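Local coordinates for protein separin (Saccharomyces cerevisiae, PDB 5U1T) that cleaves the Mcd1/Scc1 subunit of cohesin at the onset of anaphase as a caspase-like cysteine endopeptidase, allowing chromosomes to segregate, at residues 1070-1083 with 1109-1122. Residues are numbered along the deposited sequence; the frame is centred on the assembly and turned at random.
Sequences FSLTDLPRHMPLLF and ISTITESIRVSAAQ
His-1078 makes the one hydrogen bond between the two segments. Its NE2 donates to OE1 of Glu-1114 over 2.9 Å. The oxygen lies almost in the ring plane but is met on the anti side of the carboxylate, and the N-H points at it fairly straight, at 160°. CG of His-1078 stands anti to the backbone N (chi1 171°), which sends the ring across to helix 1111-1127.

Charge adds to this. The same OE1 lies above one face of the Arg-1117 guanidinium, toward its rim, 3.3 Å from NH2 of Arg-1117; this is a charge contact in which no N-H points at the oxygen. The guanidinium plane is nearly perpendicular to the ring of His-1078. Both neighbours would probably favour an ionised Glu-1114.

Apolar groups pack around the stem of Glu-1114 and at the start of the helix. CD2 of Leu-1082 rests 3.6 Å from CG of Glu-1114. The bent chain of Met-1079 brings SD to 3.6 Å from CG of Glu-1114 and turns CE to Thr-1111. CD1 of Ile-1109 reaches CE1 of Phe-1083 at 3.5 Å. Toward the other end, CG2 of Val-1118 lies against Ser-1071 O and the Asp-1074 side chain. CG1 faces CB of Ser-1071 and, more loosely, CD2 of Leu-1075.

The amide of Gln-1122 sits by CB of Phe-1070, steeply inclined to the ring; both residues also touch Tyr-1388.

This is plain helix-helix packing beside helix 1388-1397 of separase: segments 1075-1083 and 1111-1122 cross at 122° between N-to-C directions, and the end of helix 1062-1072 also packs on helix 1111-1127.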
loop_
_atom_site.group_PDB
_atom_site.type_symbol
_atom_site.label_atom_id
_atom_site.label_comp_id
_atom_site.label_asym_id
_atom_site.label_seq_id
_atom_site.Cartn_x
_atom_site.Cartn_y
_atom_site.Cartn_z
ATOM N N PHE A 1070 -43.653 -12.254 -8.572
ATOM C CA PHE A 1070 -43.495 -11.799 -9.949
ATOM C C PHE A 1070 -42.497 -10.640 -10.030
ATOM O O PHE A 1070 -41.621 -10.616 -10.902
ATOM C CB PHE A 1070 -44.843 -11.367 -10.534
ATOM C CG PHE A 1070 -45.462 -12.364 -11.484
ATOM C CD1 PHE A 1070 -45.720 -13.671 -11.087
ATOM C CD2 PHE A 1070 -45.839 -11.979 -12.764
ATOM C CE1 PHE A 1070 -46.316 -14.581 -11.962
ATOM C CE2 PHE A 1070 -46.448 -12.897 -13.647
ATOM C CZ PHE A 1070 -46.671 -14.190 -13.238
ATOM N N SER A 1071 -42.624 -9.679 -9.122
ATOM C CA SER A 1071 -41.713 -8.558 -9.139
ATOM C C SER A 1071 -40.378 -8.920 -8.497
ATOM O O SER A 1071 -39.372 -8.293 -8.799
ATOM C CB SER A 1071 -42.331 -7.325 -8.472
ATOM O OG SER A 1071 -42.968 -7.628 -7.252
ATOM N N LEU A 1072 -40.340 -9.936 -7.643
ATOM C CA LEU A 1072 -39.055 -10.413 -7.116
ATOM C C LEU A 1072 -38.197 -10.981 -8.247
ATOM O O LEU A 1072 -36.993 -10.760 -8.288
ATOM C CB LEU A 1072 -39.256 -11.473 -6.030
ATOM C CG LEU A 1072 -38.167 -11.886 -5.020
ATOM C CD1 LEU A 1072 -38.582 -13.133 -4.268
ATOM C CD2 LEU A 1072 -36.803 -12.112 -5.614
ATOM N N THR A 1073 -38.815 -11.724 -9.162
ATOM C CA THR A 1073 -38.068 -12.374 -10.242
ATOM C C THR A 1073 -37.673 -11.342 -11.294
ATOM O O THR A 1073 -36.858 -11.613 -12.164
ATOM C CB THR A 1073 -38.889 -13.497 -10.917
ATOM O OG1 THR A 1073 -40.178 -12.982 -11.223
ATOM C CG2 THR A 1073 -39.075 -14.679 -10.004
ATOM N N ASP A 1074 -38.273 -10.162 -11.209
ATOM C CA ASP A 1074 -37.985 -9.079 -12.137
ATOM C C ASP A 1074 -36.805 -8.202 -11.668
ATOM O O ASP A 1074 -36.072 -7.643 -12.490
ATOM C CB ASP A 1074 -39.224 -8.212 -12.328
ATOM C CG ASP A 1074 -39.098 -7.284 -13.511
ATOM O OD1 ASP A 1074 -38.693 -7.770 -14.590
ATOM O OD2 ASP A 1074 -39.402 -6.079 -13.362
ATOM N N LEU A 1075 -36.648 -8.082 -10.348
ATOM C CA LEU A 1075 -35.513 -7.394 -9.734
ATOM C C LEU A 1075 -34.172 -7.731 -10.397
ATOM O O LEU A 1075 -33.499 -6.833 -10.895
ATOM C CB LEU A 1075 -35.444 -7.706 -8.238
ATOM C CG LEU A 1075 -35.756 -6.540 -7.310
ATOM C CD1 LEU A 1075 -35.082 -6.754 -5.961
ATOM C CD2 LEU A 1075 -35.341 -5.207 -7.920
ATOM N N PRO A 1076 -33.791 -9.023 -10.451
ATOM C CA PRO A 1076 -32.471 -9.294 -11.027
ATOM C C PRO A 1076 -32.401 -9.038 -12.524
ATOM O O PRO A 1076 -31.318 -9.112 -13.081
ATOM C CB PRO A 1076 -32.268 -10.782 -10.757
ATOM C CG PRO A 1076 -33.424 -11.198 -9.898
ATOM C CD PRO A 1076 -34.517 -10.274 -10.204
ATOM N N ARG A 1077 -33.536 -8.808 -13.174
ATOM C CA ARG A 1077 -33.519 -8.438 -14.582
ATOM C C ARG A 1077 -33.253 -6.939 -14.725
ATOM O O ARG A 1077 -32.575 -6.497 -15.646
ATOM C CB ARG A 1077 -34.845 -8.815 -15.260
ATOM C CG ARG A 1077 -35.004 -10.306 -15.523
ATOM C CD ARG A 1077 -36.196 -10.605 -16.399
ATOM N NE ARG A 1077 -37.474 -10.268 -15.776
ATOM C CZ ARG A 1077 -38.405 -11.164 -15.446
ATOM N NH1 ARG A 1077 -38.190 -12.460 -15.661
ATOM N NH2 ARG A 1077 -39.549 -10.766 -14.897
ATOM N N HIS A 1078 -33.784 -6.180 -13.774
ATOM C CA HIS A 1078 -33.771 -4.735 -13.784
ATOM C C HIS A 1078 -32.468 -4.124 -13.205
ATOM O O HIS A 1078 -31.896 -3.196 -13.790
ATOM C CB HIS A 1078 -34.996 -4.246 -13.006
ATOM C CG HIS A 1078 -35.011 -2.774 -12.746
ATOM N ND1 HIS A 1078 -35.167 -1.846 -13.751
ATOM C CD2 HIS A 1078 -34.902 -2.074 -11.593
ATOM C CE1 HIS A 1078 -35.146 -0.631 -13.226
ATOM N NE2 HIS A 1078 -34.994 -0.742 -11.919
ATOM N N MET A 1079 -32.017 -4.653 -12.062
ATOM C CA MET A 1079 -30.872 -4.126 -11.325
ATOM C C MET A 1079 -29.580 -4.002 -12.151
ATOM O O MET A 1079 -28.904 -2.999 -12.057
ATOM C CB MET A 1079 -30.608 -4.981 -10.086
ATOM C CG MET A 1079 -31.649 -4.855 -8.995
ATOM S SD MET A 1079 -32.118 -3.155 -8.601
ATOM C CE MET A 1079 -31.042 -2.734 -7.225
ATOM N N PRO A 1080 -29.225 -5.008 -12.963
ATOM C CA PRO A 1080 -28.020 -4.761 -13.756
ATOM C C PRO A 1080 -28.177 -3.617 -14.753
ATOM O O PRO A 1080 -27.230 -2.882 -14.973
ATOM C CB PRO A 1080 -27.814 -6.077 -14.505
ATOM C CG PRO A 1080 -28.627 -7.077 -13.779
ATOM C CD PRO A 1080 -29.769 -6.353 -13.201
ATOM N N LEU A 1081 -29.346 -3.472 -15.359
ATOM C CA LEU A 1081 -29.525 -2.446 -16.385
ATOM C C LEU A 1081 -29.500 -1.051 -15.775
ATOM O O LEU A 1081 -28.918 -0.136 -16.336
ATOM C CB LEU A 1081 -30.829 -2.678 -17.160
ATOM C CG LEU A 1081 -30.878 -4.008 -17.916
ATOM C CD1 LEU A 1081 -32.325 -4.374 -18.352
ATOM C CD2 LEU A 1081 -29.945 -3.997 -19.111
ATOM N N LEU A 1082 -30.124 -0.894 -14.619
ATOM C CA LEU A 1082 -30.157 0.396 -13.968
ATOM C C LEU A 1082 -28.757 0.776 -13.491
ATOM O O LEU A 1082 -28.336 1.924 -13.624
ATOM C CB LEU A 1082 -31.132 0.385 -12.803
ATOM C CG LEU A 1082 -31.230 1.715 -12.066
ATOM C CD1 LEU A 1082 -32.067 2.742 -12.828
ATOM C CD2 LEU A 1082 -31.784 1.474 -10.691
ATOM N N PHE A 1083 -28.037 -0.190 -12.940
ATOM C CA PHE A 1083 -26.673 0.069 -12.497
ATOM C C PHE A 1083 -25.826 0.502 -13.679
ATOM O O PHE A 1083 -25.035 1.433 -13.571
ATOM C CB PHE A 1083 -26.066 -1.161 -11.821
ATOM C CG PHE A 1083 -26.293 -1.195 -10.346
ATOM C CD1 PHE A 1083 -26.065 -0.062 -9.575
ATOM C CD2 PHE A 1083 -26.754 -2.338 -9.726
ATOM C CE1 PHE A 1083 -26.279 -0.079 -8.214
ATOM C CE2 PHE A 1083 -26.967 -2.358 -8.362
ATOM C CZ PHE A 1083 -26.730 -1.224 -7.607
ATOM N N ILE A 1109 -28.380 4.959 -5.673
ATOM C CA ILE A 1109 -29.525 4.052 -5.737
ATOM C C ILE A 1109 -29.411 2.900 -4.747
ATOM O O ILE A 1109 -28.348 2.681 -4.181
ATOM C CB ILE A 1109 -29.660 3.449 -7.153
ATOM C CG1 ILE A 1109 -28.758 2.233 -7.304
ATOM C CG2 ILE A 1109 -29.269 4.456 -8.215
ATOM C CD1 ILE A 1109 -29.522 0.979 -7.545
ATOM N N SER A 1110 -30.500 2.154 -4.560
ATOM C CA SER A 1110 -30.445 0.841 -3.888
ATOM C C SER A 1110 -31.752 0.032 -4.026
ATOM O O SER A 1110 -32.827 0.604 -4.294
ATOM C CB SER A 1110 -30.108 0.988 -2.399
ATOM O OG SER A 1110 -29.804 -0.275 -1.836
ATOM N N THR A 1111 -31.622 -1.285 -3.805
ATOM C CA THR A 1111 -32.690 -2.282 -3.945
ATOM C C THR A 1111 -34.019 -1.874 -3.289
ATOM O O THR A 1111 -35.105 -2.291 -3.709
ATOM C CB THR A 1111 -32.215 -3.647 -3.375
ATOM O OG1 THR A 1111 -31.595 -4.401 -4.423
ATOM C CG2 THR A 1111 -33.367 -4.471 -2.794
ATOM N N ILE A 1112 -33.922 -1.010 -2.291
ATOM C CA ILE A 1112 -35.095 -0.532 -1.582
ATOM C C ILE A 1112 -36.024 0.292 -2.485
ATOM O O ILE A 1112 -37.167 -0.107 -2.745
ATOM C CB ILE A 1112 -34.667 0.294 -0.360
ATOM C CG1 ILE A 1112 -33.535 -0.437 0.394
ATOM C CG2 ILE A 1112 -35.870 0.611 0.529
ATOM C CD1 ILE A 1112 -33.815 -1.941 0.683
ATOM N N THR A 1113 -35.543 1.432 -2.973
ATOM C CA THR A 1113 -36.349 2.240 -3.888
ATOM C C THR A 1113 -36.615 1.458 -5.154
ATOM O O THR A 1113 -37.700 1.568 -5.732
ATOM C CB THR A 1113 -35.679 3.607 -4.248
ATOM O OG1 THR A 1113 -36.379 4.220 -5.350
ATOM C CG2 THR A 1113 -34.142 3.445 -4.560
ATOM N N GLU A 1114 -35.651 0.638 -5.572
ATOM C CA GLU A 1114 -35.837 -0.184 -6.775
ATOM C C GLU A 1114 -36.933 -1.231 -6.624
ATOM O O GLU A 1114 -37.543 -1.658 -7.607
ATOM C CB GLU A 1114 -34.535 -0.869 -7.171
ATOM C CG GLU A 1114 -33.613 0.040 -7.927
ATOM C CD GLU A 1114 -34.343 1.207 -8.584
ATOM O OE1 GLU A 1114 -35.019 0.990 -9.618
ATOM O OE2 GLU A 1114 -34.226 2.351 -8.078
ATOM N N SER A 1115 -37.179 -1.641 -5.390
ATOM C CA SER A 1115 -38.215 -2.620 -5.121
ATOM C C SER A 1115 -39.603 -2.035 -5.433
ATOM O O SER A 1115 -40.451 -2.694 -6.014
ATOM C CB SER A 1115 -38.134 -3.081 -3.670
ATOM O OG SER A 1115 -38.827 -4.299 -3.494
ATOM N N ILE A 1116 -39.817 -0.784 -5.043
ATOM C CA ILE A 1116 -41.073 -0.098 -5.325
ATOM C C ILE A 1116 -41.320 0.052 -6.820
ATOM O O ILE A 1116 -42.421 -0.147 -7.298
ATOM C CB ILE A 1116 -41.097 1.298 -4.696
ATOM C CG1 ILE A 1116 -40.616 1.238 -3.250
ATOM C CG2 ILE A 1116 -42.487 1.919 -4.815
ATOM C CD1 ILE A 1116 -40.325 2.600 -2.671
ATOM N N ARG A 1117 -40.273 0.413 -7.545
ATOM C CA ARG A 1117 -40.371 0.660 -8.967
ATOM C C ARG A 1117 -40.687 -0.635 -9.709
ATOM O O ARG A 1117 -41.310 -0.610 -10.774
ATOM C CB ARG A 1117 -39.064 1.289 -9.484
ATOM C CG ARG A 1117 -38.970 1.394 -11.005
ATOM C CD ARG A 1117 -38.866 2.835 -11.494
ATOM N NE ARG A 1117 -37.605 3.428 -11.077
ATOM C CZ ARG A 1117 -36.443 3.235 -11.694
ATOM N NH1 ARG A 1117 -36.370 2.465 -12.773
ATOM N NH2 ARG A 1117 -35.343 3.822 -11.219
ATOM N N VAL A 1118 -40.269 -1.766 -9.149
ATOM C CA VAL A 1118 -40.444 -3.032 -9.847
ATOM C C VAL A 1118 -41.868 -3.541 -9.647
ATOM O O VAL A 1118 -42.471 -4.136 -10.553
ATOM C CB VAL A 1118 -39.408 -4.110 -9.398
ATOM C CG1 VAL A 1118 -39.683 -4.633 -8.007
ATOM C CG2 VAL A 1118 -39.432 -5.273 -10.352
ATOM N N SER A 1119 -42.430 -3.272 -8.478
ATOM C CA SER A 1119 -43.759 -3.762 -8.177
ATOM C C SER A 1119 -44.793 -2.749 -8.627
ATOM O O SER A 1119 -45.951 -3.092 -8.864
ATOM C CB SER A 1119 -43.897 -4.043 -6.692
ATOM O OG SER A 1119 -43.819 -2.830 -5.975
ATOM N N ALA A 1120 -44.371 -1.493 -8.735
ATOM C CA ALA A 1120 -45.238 -0.464 -9.286
ATOM C C ALA A 1120 -45.390 -0.681 -10.785
ATOM O O ALA A 1120 -46.439 -0.395 -11.353
ATOM C CB ALA A 1120 -44.701 0.916 -9.000
ATOM N N ALA A 1121 -44.344 -1.199 -11.421
ATOM C CA ALA A 1121 -44.384 -1.467 -12.850
ATOM C C ALA A 1121 -45.462 -2.502 -13.132
ATOM O O ALA A 1121 -46.320 -2.333 -14.004
ATOM C CB ALA A 1121 -43.046 -1.950 -13.341
ATOM N N GLN A 1122 -45.413 -3.576 -12.361
ATOM C CA GLN A 1122 -46.341 -4.668 -12.521
ATOM C C GLN A 1122 -47.779 -4.252 -12.198
ATOM O O GLN A 1122 -48.715 -4.665 -12.887
ATOM C CB GLN A 1122 -45.890 -5.819 -11.646
ATOM C CG GLN A 1122 -46.889 -6.905 -11.473
ATOM C CD GLN A 1122 -46.211 -8.180 -11.069
ATOM O OE1 GLN A 1122 -45.040 -8.387 -11.404
ATOM N NE2 GLN A 1122 -46.929 -9.046 -10.340
#